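Local structure of putative aldehyde dehydrogenase AldY (Bacillus subtilis, 4DNG) at residues Lys58-Ser63 and Gly198-Val203; Leu170-Val175 and Glu466-Thr471; Glu340-Ala345 and Thr364-Val369; Arg333-Ala338 and Gly356-Asn361; Val235-Gly240 and Thr405-Ser410. The protein probably oxidises aldehydes to carboxylates with NAD(+) as acceptor, and may protect the cell against stress from ethanol and related compounds. All coordinates share one frame; numbering follows the deposited sequence.

Contact 1 (Lys58-Ser63 and Gly198-Val203)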
# COMPACT_ATOMS: atom_id res chain seq x y z
N LYS A 58 18.40 -12.48 6.35
CA LYS A 58 18.14 -13.28 7.57
C LYS A 58 19.19 -13.01 8.65
O LYS A 58 18.87 -12.94 9.84
CB LYS A 58 18.09 -14.78 7.27
CG LYS A 58 17.04 -15.22 6.25
CD LYS A 58 15.60 -14.96 6.71
CE LYS A 58 14.63 -15.84 5.93
NZ LYS A 58 13.43 -15.08 5.47
N GLU A 59 20.44 -12.84 8.23
CA GLU A 59 21.55 -12.53 9.13
C GLU A 59 21.61 -11.05 9.53
O GLU A 59 21.95 -10.73 10.67
CB GLU A 59 22.87 -12.94 8.49
CG GLU A 59 22.87 -14.39 8.00
CD GLU A 59 22.73 -15.37 9.15
OE1 GLU A 59 23.67 -15.39 9.98
OE2 GLU A 59 21.70 -16.09 9.23
N TRP A 60 21.27 -10.17 8.59
CA TRP A 60 21.31 -8.72 8.83
C TRP A 60 20.24 -8.30 9.80
O TRP A 60 20.42 -7.35 10.57
CB TRP A 60 21.21 -7.96 7.51
CG TRP A 60 21.45 -6.48 7.62
CD1 TRP A 60 20.60 -5.46 7.18
CD2 TRP A 60 22.61 -5.78 8.20
NE1 TRP A 60 21.14 -4.23 7.44
CE2 TRP A 60 22.34 -4.35 8.05
CE3 TRP A 60 23.80 -6.20 8.81
CZ2 TRP A 60 23.24 -3.39 8.50
CZ3 TRP A 60 24.71 -5.21 9.25
CH2 TRP A 60 24.43 -3.84 9.10
N ALA A 61 19.12 -9.03 9.79
CA ALA A 61 18.06 -8.89 10.79
C ALA A 61 18.57 -9.05 12.22
O ALA A 61 17.93 -8.57 13.14
CB ALA A 61 16.93 -9.88 10.55
N LYS A 62 19.71 -9.71 12.39
CA LYS A 62 20.23 -10.02 13.73
C LYS A 62 21.22 -8.97 14.22
O LYS A 62 21.82 -9.13 15.28
CB LYS A 62 20.92 -11.39 13.75
CG LYS A 62 20.01 -12.59 13.57
CD LYS A 62 20.86 -13.78 13.14
CE LYS A 62 20.29 -15.11 13.61
NZ LYS A 62 19.20 -15.56 12.70
N SER A 63 21.38 -7.91 13.44
CA SER A 63 22.35 -6.86 13.76
C SER A 63 21.80 -5.98 14.86
O SER A 63 20.59 -5.77 14.97
CB SER A 63 22.65 -6.01 12.54
OG SER A 63 21.53 -5.22 12.19
N GLY A 198 32.02 -1.51 5.85
CA GLY A 198 31.94 -2.89 6.37
C GLY A 198 30.53 -3.46 6.40
O GLY A 198 30.22 -4.32 7.25
N LEU A 199 29.66 -3.00 5.50
CA LEU A 199 28.34 -3.61 5.37
C LEU A 199 28.54 -5.04 4.85
O LEU A 199 29.22 -5.23 3.85
CB LEU A 199 27.44 -2.81 4.41
CG LEU A 199 26.07 -3.36 4.05
CD1 LEU A 199 25.05 -3.05 5.14
CD2 LEU A 199 25.60 -2.78 2.72
N PRO A 200 27.95 -6.04 5.54
CA PRO A 200 28.05 -7.45 5.12
C PRO A 200 27.70 -7.70 3.64
O PRO A 200 26.79 -7.04 3.09
CB PRO A 200 27.03 -8.15 6.03
CG PRO A 200 26.98 -7.29 7.25
CD PRO A 200 27.08 -5.88 6.71
N ALA A 201 28.41 -8.63 3.03
CA ALA A 201 28.18 -9.03 1.64
C ALA A 201 26.72 -9.41 1.45
O ALA A 201 26.13 -10.08 2.30
CB ALA A 201 29.08 -10.20 1.29
N GLY A 202 26.13 -8.99 0.34
CA GLY A 202 24.77 -9.36 0.03
C GLY A 202 23.66 -8.45 0.52
O GLY A 202 22.54 -8.51 0.01
N VAL A 203 23.94 -7.60 1.51
CA VAL A 203 22.90 -6.69 2.04
C VAL A 203 22.57 -5.54 1.07
O VAL A 203 21.42 -5.11 1.00
CB VAL A 203 23.23 -6.16 3.45
CG1 VAL A 203 22.20 -5.12 3.88
CG2 VAL A 203 23.24 -7.29 4.46

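Contact 2 (Leu170-Val175 and Glu466-Thr471)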
# COMPACT_ATOMS: atom_id res chain seq x y z
N LEU A 170 16.85 -0.53 8.72
CA LEU A 170 15.79 -1.28 9.37
C LEU A 170 15.89 -2.78 9.10
O LEU A 170 14.90 -3.51 9.11
CB LEU A 170 14.43 -0.69 8.98
CG LEU A 170 14.26 0.77 9.45
CD1 LEU A 170 13.19 1.50 8.67
CD2 LEU A 170 13.96 0.81 10.95
N GLY A 171 17.12 -3.21 8.84
CA GLY A 171 17.44 -4.63 8.77
C GLY A 171 17.04 -5.33 7.49
O GLY A 171 16.98 -6.55 7.44
N ASN A 172 16.76 -4.55 6.46
CA ASN A 172 16.45 -5.15 5.16
C ASN A 172 17.71 -5.31 4.32
O ASN A 172 18.77 -4.81 4.68
CB ASN A 172 15.44 -4.29 4.40
CG ASN A 172 14.20 -4.01 5.22
OD1 ASN A 172 13.39 -4.92 5.46
ND2 ASN A 172 14.04 -2.75 5.65
N SER A 173 17.58 -6.05 3.23
CA SER A 173 18.60 -6.09 2.20
C SER A 173 17.99 -5.47 0.95
O SER A 173 16.79 -5.16 0.93
CB SER A 173 18.98 -7.53 1.90
OG SER A 173 17.93 -8.17 1.20
N VAL A 174 18.79 -5.30 -0.10
CA VAL A 174 18.41 -4.42 -1.21
C VAL A 174 19.04 -4.91 -2.49
O VAL A 174 20.26 -5.13 -2.55
CB VAL A 174 18.86 -2.95 -0.95
CG1 VAL A 174 18.42 -1.99 -2.06
CG2 VAL A 174 18.35 -2.46 0.40
N VAL A 175 18.22 -5.06 -3.51
CA VAL A 175 18.72 -5.17 -4.85
C VAL A 175 18.33 -3.91 -5.60
O VAL A 175 17.14 -3.58 -5.72
CB VAL A 175 18.14 -6.40 -5.54
CG1 VAL A 175 18.53 -6.42 -7.02
CG2 VAL A 175 18.61 -7.63 -4.79
N GLU A 466 7.53 2.80 8.99
CA GLU A 466 6.41 1.92 8.65
C GLU A 466 6.58 1.30 7.26
O GLU A 466 6.20 0.16 7.06
CB GLU A 466 5.05 2.64 8.70
CG GLU A 466 4.77 3.53 9.92
CD GLU A 466 4.69 2.77 11.24
OE1 GLU A 466 4.24 1.60 11.27
OE2 GLU A 466 5.08 3.36 12.27
N GLU A 467 7.17 2.05 6.32
CA GLU A 467 7.27 1.60 4.93
C GLU A 467 8.25 0.46 4.79
O GLU A 467 8.02 -0.47 4.01
CB GLU A 467 7.67 2.75 3.97
CG GLU A 467 6.52 3.60 3.44
CD GLU A 467 6.99 4.71 2.49
OE1 GLU A 467 7.03 5.89 2.90
OE2 GLU A 467 7.33 4.40 1.32
N PHE A 468 9.32 0.49 5.58
CA PHE A 468 10.41 -0.48 5.46
C PHE A 468 10.41 -1.50 6.58
O PHE A 468 11.33 -2.32 6.69
CB PHE A 468 11.77 0.24 5.35
CG PHE A 468 11.93 1.00 4.06
CD1 PHE A 468 12.45 0.38 2.93
CD2 PHE A 468 11.52 2.33 3.97
CE1 PHE A 468 12.58 1.07 1.73
CE2 PHE A 468 11.64 3.02 2.78
CZ PHE A 468 12.17 2.39 1.66
N THR A 469 9.38 -1.47 7.42
CA THR A 469 9.25 -2.50 8.45
C THR A 469 7.89 -3.12 8.43
O THR A 469 6.95 -2.52 7.90
CB THR A 469 9.49 -1.95 9.87
OG1 THR A 469 8.48 -0.99 10.22
CG2 THR A 469 10.89 -1.33 9.97
N VAL A 470 7.79 -4.31 9.00
CA VAL A 470 6.49 -4.93 9.23
C VAL A 470 6.07 -4.90 10.71
O VAL A 470 6.89 -4.91 11.65
CB VAL A 470 6.43 -6.34 8.62
CG1 VAL A 470 7.15 -7.35 9.51
CG2 VAL A 470 4.99 -6.74 8.37
N THR A 471 4.77 -4.83 10.93
CA THR A 471 4.22 -4.87 12.27
C THR A 471 3.86 -6.31 12.57
O THR A 471 3.03 -6.91 11.87
CB THR A 471 3.01 -3.92 12.38
OG1 THR A 471 3.48 -2.61 12.71
CG2 THR A 471 2.02 -4.38 13.44

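Contact 3 (Glu340-Ala345 and Thr364-Val369)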
# COMPACT_ATOMS: atom_id res chain seq x y z
N GLU A 340 9.95 19.17 -29.82
CA GLU A 340 8.66 18.84 -30.44
C GLU A 340 7.50 19.42 -29.61
O GLU A 340 6.51 19.89 -30.17
CB GLU A 340 8.51 17.33 -30.67
CG GLU A 340 7.45 16.63 -29.81
CD GLU A 340 7.51 15.11 -29.87
OE1 GLU A 340 8.12 14.56 -30.82
OE2 GLU A 340 6.95 14.47 -28.96
N ILE A 341 7.65 19.41 -28.28
CA ILE A 341 6.69 20.04 -27.36
C ILE A 341 6.62 21.55 -27.57
O ILE A 341 5.56 22.16 -27.50
CB ILE A 341 7.05 19.71 -25.89
CG1 ILE A 341 6.73 18.25 -25.55
CG2 ILE A 341 6.34 20.64 -24.91
CD1 ILE A 341 5.41 17.72 -26.08
N ILE A 342 7.78 22.14 -27.85
CA ILE A 342 7.87 23.58 -28.03
C ILE A 342 7.19 23.96 -29.34
O ILE A 342 6.55 25.01 -29.43
CB ILE A 342 9.34 24.05 -27.97
CG1 ILE A 342 9.85 23.94 -26.53
CG2 ILE A 342 9.50 25.48 -28.49
CD1 ILE A 342 11.35 24.17 -26.37
N GLU A 343 7.33 23.10 -30.35
CA GLU A 343 6.66 23.29 -31.63
C GLU A 343 5.14 23.20 -31.46
O GLU A 343 4.39 24.01 -32.04
CB GLU A 343 7.16 22.28 -32.68
CG GLU A 343 8.53 22.63 -33.25
CD GLU A 343 8.66 24.11 -33.60
OE1 GLU A 343 7.96 24.59 -34.53
OE2 GLU A 343 9.47 24.80 -32.94
N GLN A 344 4.72 22.24 -30.65
CA GLN A 344 3.32 22.05 -30.30
C GLN A 344 2.68 23.34 -29.78
O GLN A 344 1.63 23.74 -30.26
CB GLN A 344 3.18 20.92 -29.27
CG GLN A 344 1.75 20.44 -29.05
CD GLN A 344 1.16 19.74 -30.26
OE1 GLN A 344 1.17 20.27 -31.38
NE2 GLN A 344 0.64 18.54 -30.05
N ALA A 345 3.34 24.00 -28.82
CA ALA A 345 2.81 25.23 -28.19
C ALA A 345 2.85 26.41 -29.13
O ALA A 345 2.02 27.31 -29.03
CB ALA A 345 3.59 25.56 -26.94
N THR A 364 18.63 26.21 -23.93
CA THR A 364 18.57 27.40 -23.11
C THR A 364 17.12 27.62 -22.79
O THR A 364 16.26 27.22 -23.59
CB THR A 364 19.07 28.62 -23.88
OG1 THR A 364 18.34 28.71 -25.11
CG2 THR A 364 20.58 28.50 -24.19
N PRO A 365 16.83 28.25 -21.64
CA PRO A 365 15.47 28.33 -21.11
C PRO A 365 14.45 28.87 -22.12
O PRO A 365 14.76 29.78 -22.90
CB PRO A 365 15.61 29.30 -19.92
CG PRO A 365 17.05 29.28 -19.55
CD PRO A 365 17.81 28.98 -20.80
N TYR A 366 13.25 28.28 -22.11
CA TYR A 366 12.08 28.83 -22.82
C TYR A 366 11.01 29.20 -21.81
O TYR A 366 10.73 28.42 -20.89
CB TYR A 366 11.48 27.82 -23.80
CG TYR A 366 12.33 27.48 -25.01
CD1 TYR A 366 13.51 26.73 -24.89
CD2 TYR A 366 11.93 27.88 -26.30
CE1 TYR A 366 14.27 26.40 -26.01
CE2 TYR A 366 12.69 27.56 -27.41
CZ TYR A 366 13.85 26.82 -27.27
OH TYR A 366 14.60 26.51 -28.38
N VAL A 367 10.40 30.37 -21.98
CA VAL A 367 9.29 30.75 -21.13
C VAL A 367 8.07 31.07 -21.99
O VAL A 367 8.08 32.01 -22.80
CB VAL A 367 9.63 31.92 -20.16
CG1 VAL A 367 8.42 32.26 -19.29
CG2 VAL A 367 10.84 31.58 -19.28
N PHE A 368 7.04 30.24 -21.83
CA PHE A 368 5.73 30.47 -22.43
C PHE A 368 4.85 31.21 -21.43
O PHE A 368 4.87 30.92 -20.23
CB PHE A 368 5.09 29.15 -22.83
CG PHE A 368 5.74 28.49 -24.01
CD1 PHE A 368 5.43 28.90 -25.30
CD2 PHE A 368 6.65 27.45 -23.83
CE1 PHE A 368 6.02 28.29 -26.40
CE2 PHE A 368 7.25 26.84 -24.92
CZ PHE A 368 6.93 27.26 -26.21
N VAL A 369 4.08 32.18 -21.92
CA VAL A 369 3.24 32.99 -21.04
C VAL A 369 1.80 32.99 -21.51
O VAL A 369 1.52 32.72 -22.68
CB VAL A 369 3.75 34.44 -20.89
CG1 VAL A 369 5.06 34.48 -20.13
CG2 VAL A 369 3.90 35.12 -22.25

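Contact 4 (Arg333-Ala338 and Gly356-Asn361)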
# COMPACT_ATOMS: atom_id res chain seq x y z
N ARG A 333 17.36 12.06 -27.00
CA ARG A 333 15.93 11.80 -27.04
C ARG A 333 15.14 12.83 -26.23
O ARG A 333 14.01 13.17 -26.59
CB ARG A 333 15.59 10.38 -26.58
CG ARG A 333 15.50 9.36 -27.71
CD ARG A 333 15.03 7.98 -27.22
NE ARG A 333 16.06 7.26 -26.47
CZ ARG A 333 15.99 6.92 -25.17
NH1 ARG A 333 14.93 7.22 -24.44
NH2 ARG A 333 17.00 6.26 -24.61
N GLN A 334 15.75 13.35 -25.16
CA GLN A 334 15.13 14.39 -24.32
C GLN A 334 15.03 15.71 -25.06
O GLN A 334 14.02 16.40 -24.93
CB GLN A 334 15.91 14.61 -23.03
CG GLN A 334 15.78 13.48 -22.04
CD GLN A 334 14.38 13.35 -21.50
OE1 GLN A 334 13.65 12.42 -21.85
NE2 GLN A 334 13.99 14.30 -20.64
N ILE A 335 16.07 16.07 -25.82
CA ILE A 335 16.04 17.29 -26.59
C ILE A 335 14.94 17.26 -27.66
O ILE A 335 14.13 18.16 -27.72
CB ILE A 335 17.41 17.65 -27.19
CG1 ILE A 335 18.41 17.98 -26.08
CG2 ILE A 335 17.28 18.87 -28.08
CD1 ILE A 335 19.86 17.85 -26.49
N GLU A 336 14.92 16.21 -28.48
CA GLU A 336 13.90 16.07 -29.54
C GLU A 336 12.50 16.15 -28.92
O GLU A 336 11.61 16.81 -29.46
CB GLU A 336 14.08 14.76 -30.34
CG GLU A 336 15.50 14.43 -30.79
CD GLU A 336 15.89 14.99 -32.15
OE1 GLU A 336 15.10 15.73 -32.77
OE2 GLU A 336 17.02 14.68 -32.61
N LYS A 337 12.33 15.50 -27.77
CA LYS A 337 11.07 15.52 -27.03
C LYS A 337 10.71 16.91 -26.56
O LYS A 337 9.55 17.30 -26.60
CB LYS A 337 11.13 14.56 -25.84
CG LYS A 337 10.80 13.13 -26.19
CD LYS A 337 10.43 12.33 -24.95
CE LYS A 337 9.97 10.93 -25.33
NZ LYS A 337 9.12 10.35 -24.26
N ALA A 338 11.70 17.67 -26.12
CA ALA A 338 11.48 19.03 -25.65
C ALA A 338 11.09 19.92 -26.82
O ALA A 338 10.09 20.62 -26.76
CB ALA A 338 12.74 19.56 -24.98
N GLY A 356 14.33 30.23 -26.13
CA GLY A 356 15.62 29.56 -26.01
C GLY A 356 16.10 29.02 -27.35
O GLY A 356 15.51 29.33 -28.40
N LYS A 357 17.15 28.21 -27.32
CA LYS A 357 17.75 27.64 -28.54
C LYS A 357 18.58 26.41 -28.16
O LYS A 357 18.75 26.15 -26.97
CB LYS A 357 18.62 28.68 -29.28
CG LYS A 357 19.99 28.94 -28.67
CD LYS A 357 20.55 30.26 -29.17
CE LYS A 357 21.99 30.48 -28.71
NZ LYS A 357 22.96 29.87 -29.65
N ARG A 358 19.08 25.69 -29.17
CA ARG A 358 19.86 24.48 -28.95
C ARG A 358 21.33 24.72 -29.25
O ARG A 358 21.69 24.94 -30.41
CB ARG A 358 19.35 23.31 -29.80
CG ARG A 358 20.34 22.16 -29.87
CD ARG A 358 19.78 20.86 -30.44
NE ARG A 358 20.69 19.76 -30.12
CZ ARG A 358 20.49 18.48 -30.43
NH1 ARG A 358 21.40 17.57 -30.07
NH2 ARG A 358 19.39 18.10 -31.08
N VAL A 359 22.17 24.66 -28.22
CA VAL A 359 23.61 24.73 -28.40
C VAL A 359 24.21 23.37 -28.03
O VAL A 359 24.35 23.04 -26.85
CB VAL A 359 24.27 25.84 -27.54
CG1 VAL A 359 25.72 26.05 -27.95
CG2 VAL A 359 23.50 27.14 -27.64
N GLY A 360 24.57 22.60 -29.04
CA GLY A 360 25.03 21.24 -28.81
C GLY A 360 23.88 20.48 -28.18
O GLY A 360 22.80 20.40 -28.76
N ASN A 361 24.10 19.94 -26.99
CA ASN A 361 23.05 19.20 -26.30
C ASN A 361 22.42 19.98 -25.12
O ASN A 361 21.66 19.42 -24.31
CB ASN A 361 23.55 17.80 -25.90
CG ASN A 361 24.23 17.07 -27.06
OD1 ASN A 361 25.46 16.93 -27.09
ND2 ASN A 361 23.43 16.63 -28.03

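Contact 5 (Val235-Gly240 and Thr405-Ser410)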
# COMPACT_ATOMS: atom_id res chain seq x y z
N VAL A 235 4.93 3.26 -16.76
CA VAL A 235 5.73 2.26 -16.06
C VAL A 235 5.16 2.04 -14.63
O VAL A 235 4.98 0.89 -14.18
CB VAL A 235 7.22 2.67 -16.08
CG1 VAL A 235 8.11 1.60 -15.45
CG2 VAL A 235 7.68 2.95 -17.52
N GLY A 236 4.82 3.13 -13.94
CA GLY A 236 4.09 3.04 -12.67
C GLY A 236 2.88 2.11 -12.73
O GLY A 236 2.75 1.20 -11.90
N ARG A 237 2.00 2.30 -13.71
CA ARG A 237 0.82 1.45 -13.79
C ARG A 237 1.22 -0.00 -13.98
O ARG A 237 0.61 -0.92 -13.42
CB ARG A 237 -0.12 1.93 -14.91
CG ARG A 237 -0.55 3.39 -14.77
CD ARG A 237 -1.62 3.82 -15.78
NE ARG A 237 -2.54 4.65 -15.04
CZ ARG A 237 -2.66 5.96 -15.17
NH1 ARG A 237 -3.51 6.59 -14.40
NH2 ARG A 237 -1.94 6.61 -16.07
N HIS A 238 2.28 -0.21 -14.77
CA HIS A 238 2.81 -1.54 -15.05
C HIS A 238 3.35 -2.17 -13.77
O HIS A 238 3.13 -3.35 -13.51
CB HIS A 238 3.88 -1.40 -16.13
CG HIS A 238 4.45 -2.71 -16.65
ND1 HIS A 238 3.80 -3.49 -17.54
CD2 HIS A 238 5.70 -3.33 -16.44
CE1 HIS A 238 4.56 -4.57 -17.83
NE2 HIS A 238 5.72 -4.45 -17.16
N ILE A 239 4.04 -1.39 -12.96
CA ILE A 239 4.49 -1.88 -11.66
C ILE A 239 3.29 -2.15 -10.74
O ILE A 239 3.20 -3.20 -10.11
CB ILE A 239 5.43 -0.88 -10.99
CG1 ILE A 239 6.70 -0.80 -11.81
CG2 ILE A 239 5.69 -1.28 -9.52
CD1 ILE A 239 7.54 0.42 -11.53
N GLY A 240 2.36 -1.21 -10.69
CA GLY A 240 1.19 -1.32 -9.81
C GLY A 240 0.38 -2.59 -10.05
O GLY A 240 -0.13 -3.21 -9.12
N THR A 405 -4.96 18.51 -12.14
CA THR A 405 -3.83 17.83 -12.73
C THR A 405 -4.07 16.34 -12.68
O THR A 405 -4.85 15.88 -11.86
CB THR A 405 -2.59 18.04 -11.89
OG1 THR A 405 -2.79 17.38 -10.63
CG2 THR A 405 -2.38 19.50 -11.65
N GLU A 406 -3.38 15.59 -13.53
CA GLU A 406 -3.49 14.14 -13.53
C GLU A 406 -3.29 13.66 -12.08
O GLU A 406 -4.18 13.04 -11.49
CB GLU A 406 -2.48 13.53 -14.50
CG GLU A 406 -2.69 13.98 -15.95
CD GLU A 406 -1.43 13.96 -16.81
OE1 GLU A 406 -0.34 13.60 -16.30
OE2 GLU A 406 -1.53 14.32 -18.01
N TYR A 407 -2.12 13.96 -11.51
CA TYR A 407 -1.86 13.77 -10.07
C TYR A 407 -1.00 14.91 -9.54
O TYR A 407 -0.29 15.58 -10.30
CB TYR A 407 -1.19 12.41 -9.77
CG TYR A 407 -1.99 11.22 -10.24
CD1 TYR A 407 -3.07 10.73 -9.48
CD2 TYR A 407 -1.69 10.58 -11.44
CE1 TYR A 407 -3.81 9.65 -9.91
CE2 TYR A 407 -2.44 9.50 -11.88
CZ TYR A 407 -3.49 9.04 -11.12
OH TYR A 407 -4.22 7.96 -11.56
N GLY A 408 -1.07 15.12 -8.23
CA GLY A 408 -0.23 16.11 -7.56
C GLY A 408 0.53 15.46 -6.43
O GLY A 408 -0.07 14.86 -5.53
N LEU A 409 1.86 15.57 -6.47
CA LEU A 409 2.72 15.09 -5.39
C LEU A 409 3.07 16.22 -4.42
O LEU A 409 2.86 16.12 -3.21
CB LEU A 409 4.00 14.45 -5.96
CG LEU A 409 5.16 14.17 -4.99
CD1 LEU A 409 4.84 13.05 -4.00
CD2 LEU A 409 6.44 13.88 -5.76
N SER A 410 3.62 17.30 -4.98
CA SER A 410 4.01 18.48 -4.20
C SER A 410 3.45 19.75 -4.84
O SER A 410 3.25 19.81 -6.06
CB SER A 410 5.53 18.57 -4.09
OG SER A 410 5.91 19.01 -2.80
O HOH W 1 -5.85 6.11 -12.40

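Contact 1 (Lys58-Ser63 and Gly198-Val203)
The loop that closes a beta-alpha-beta crossover, running from helix 183-196 into strand 204-206, receives the indole of W60, carried by helix 43-60, through L199, P200 and V203. Two of the three approach one face of the ring system. V203 CG1 lies over the five-membered ring, 3.9 Å from its centroid and 19° off the normal, while L199 CD1 stands 4.2 Å from the centroid of the six-membered ring; both satisfy the geometry of CH-pi contacts. P200 comes in obliquely at the far end of the indole, its CD 3.5 Å from W60 CZ3. V203 grips with both branches, since CG2 also rests 3.7 Å from W60 CB. The indole reaches across because CG of W60 stands anti to the backbone N (chi1 -171°), and the ring is further fixed by NE1, which donates to the carbonyl of I168 on helix 156-169. On the opposite face S63 OG sits above the ring centre, held there by a 2.9 Å hydrogen bond to W60 O, which also accepts from S63 N within a type I turn. A type II turn from P200 to V203 shapes the other side. Strands 173-177 and 204-206 are parallel neighbours joined through helix 183-196, so the tryptophan packs on the return loop of the crossover, the building unit of Rossmann-like nucleotide-binding domains.

Contact 2 (Leu170-Val175 and Glu466-Thr471)
N172 turns its amide edge-on to the backbone of F468, so that ND2 donates to F468 O over 2.9 Å with an N-H...O angle of 159°. N172 CG stands anti to the carbonyl carbon (chi1 -53°), swinging the amide this way. The acceptor lies close to the amide plane, and the donor in turn lies in the carbonyl plane, on a lone pair, with a C=O...N angle of 139°. ND2 lies at the edge of the F468 ring, near its plane, and its closest carbon in that side chain is CB, at 3.8 Å. L170 crosses F468 at about a right angle and touches it with one branch, CD1, again 3.8 Å from F468 CB. T469 meets L170 with its methyl: CG2 is 3.7 Å from L170 CB and lies near both leucine methyls, while OG1 is held by V465 O. Between L170 and N172 the chain leaves helix 156-169 through a Schellman motif whose C-prime residue is G171, N172 N bonding to A167 O and G171 N to I168 O. N172 ND2 also donates to A167 O, and OD1 accepts from G145 N of strand 135-150, so the buried amide ties a helix end, a central strand and the C-terminal segment together. A leucine in place of N172 would probably leave F468 O and G145 N without these mates in a buried setting. The phenyl ring of F468 continues onto P166 and A167, and its side chain is about 11 Å from that of E253, a predicted active-site residue.

Contact 3 (Glu340-Ala345 and Thr364-Val369)
I342 holds CG1 anti to its own carbonyl carbon (chi1 -71°) and runs straight on at the next bond (chi2 171°), which carries CD1 to the middle of the Y366 ring. The methyl stands 3.5 Å from the ring centroid, almost exactly on the normal, and is nearly equidistant from all six ring carbons, the mark of a well-centred CH-pi contact. The other branch of the same isoleucine, CG2, points at the neighbouring aromatic side chain: it approaches F368 in the plane of the ring, at the edge, 3.9 Å from CZ. A345, one helical turn on, covers a face of F368, its CB 3.7 Å from CE1 and displaced toward the rim. Helix 340-345 and strand 366-369 run nearly parallel, 26° between their directions and 11.0 Å between the axes, so residues i and i+3 of the helix meet residues i and i+2 of the strand. A serine in place of Y366 would probably open a gap under I342 CD1 and deprive that methyl of its ring face. I386 of the adjacent strand 386-392 extends the patch, touching both I342 and F368. All four residues are buried and no hydrogen bond crosses, so between these two segments the helix meets the sheet through apolar packing and CH-pi contacts, I342 serving the face of Y366 and the edge of F368, A345 the face of F368.

Contact 4 (Arg333-Ala338 and Gly356-Asn361)
I335 and R358 cross at about a right angle, with the isoleucine beneath the guanidinium. With CG2 anti to the backbone N and CG1 anti to the carbonyl carbon (chi1 -66°), both branches of I335 face the strand. CG2 is 3.7 Å from R358 NH2, and CD1 lies 3.8 Å above the guanidinium plane, offset toward its rim. CD1 goes on to N361, 3.2 Å from its backbone O and 3.7 Å from its CB. R358 is stretched out from CG to NE, and its rotation is set by its own hairpin: NE donates to G360 O over 2.6 Å at an almost straight 176°, the oxygen lying in the guanidinium plane. This bond presents the flat group to I335. One terminal nitrogen, NH2, makes a salt bridge to E332 OE2, just before the helical segment. E336 also leans toward it, but its OE2 stays 4.4 Å from R358 NH2, beyond salt-bridge range. OE2 atoms of E336 and E332 are close to each other, so the arginine probably tempers their mutual repulsion. N361 directs its amide oxygen to Q32 NE2. G360 takes a positive phi where strand 358-359 turns back into strand 362-369, its antiparallel neighbour. The contact thus sets the start of helix 332-347 against the tip of this beta hairpin, while I335 also packs on L363 of strand 362-369 and on L329 in the preceding loop.

Contact 5 (Val235-Gly240 and Thr405-Ser410)
The ring of Y407 is met at its edge by R237 NH1, which lies near the ring plane, as does a bridging water. The guanidinium of R237 has that same water in its plane, at the edge, whereas the tyrosine hydroxyl approaches it obliquely. The two planes are 46° apart, so the groups do not stack. NH1 and OH are 3.2 Å apart, but the angle is too poor for a direct hydrogen bond. The water supplies the link, accepting from R237 NH1 at 3.1 Å and standing 2.6 Å from Y407 OH in a second hydrogen bond. A bend in the arginine chain (chi3 139°) turns the guanidinium toward the loop. Partners from the second subunit pack here as well, F247 of that chain against R237 and A246 of that chain against Y407, which puts this thin surface contact at the dimer interface. V235 and G236, in the same helical segment as R237, belong by similarity to the NAD(+) site. Helix 233-246 follows strand 226-231, on which V235 and I239 pack through F229, while the loop 405-410 leads from helix 395-403 into strand 410-414 and rests L409 on E253 of strand 249-254.

Contacts 1 and 2 adjoin: their centres are 13 Å apart, and W60 CD1 and N172 O come within 3.2 Å, so W60 abuts the turn leading into strand 173-177. Contacts 3 and 4 form a second pair, 11 Å between centres, sharing helix 332-347 and neighbouring strands of the other sheet; T364 OG1 and K357 N, 2.6 Å apart, probably hydrogen-bond between them. The pairs lie on opposite sides of the chain's centre, the centres of contacts 1 and 3 about 50 Å apart. Contact 5 lies between, its centre about 23 Å from that of contact 2 and 24 Å from that of contact 3. Its Y407 side chain is about 10 Å from that of the predicted active-site residue E253.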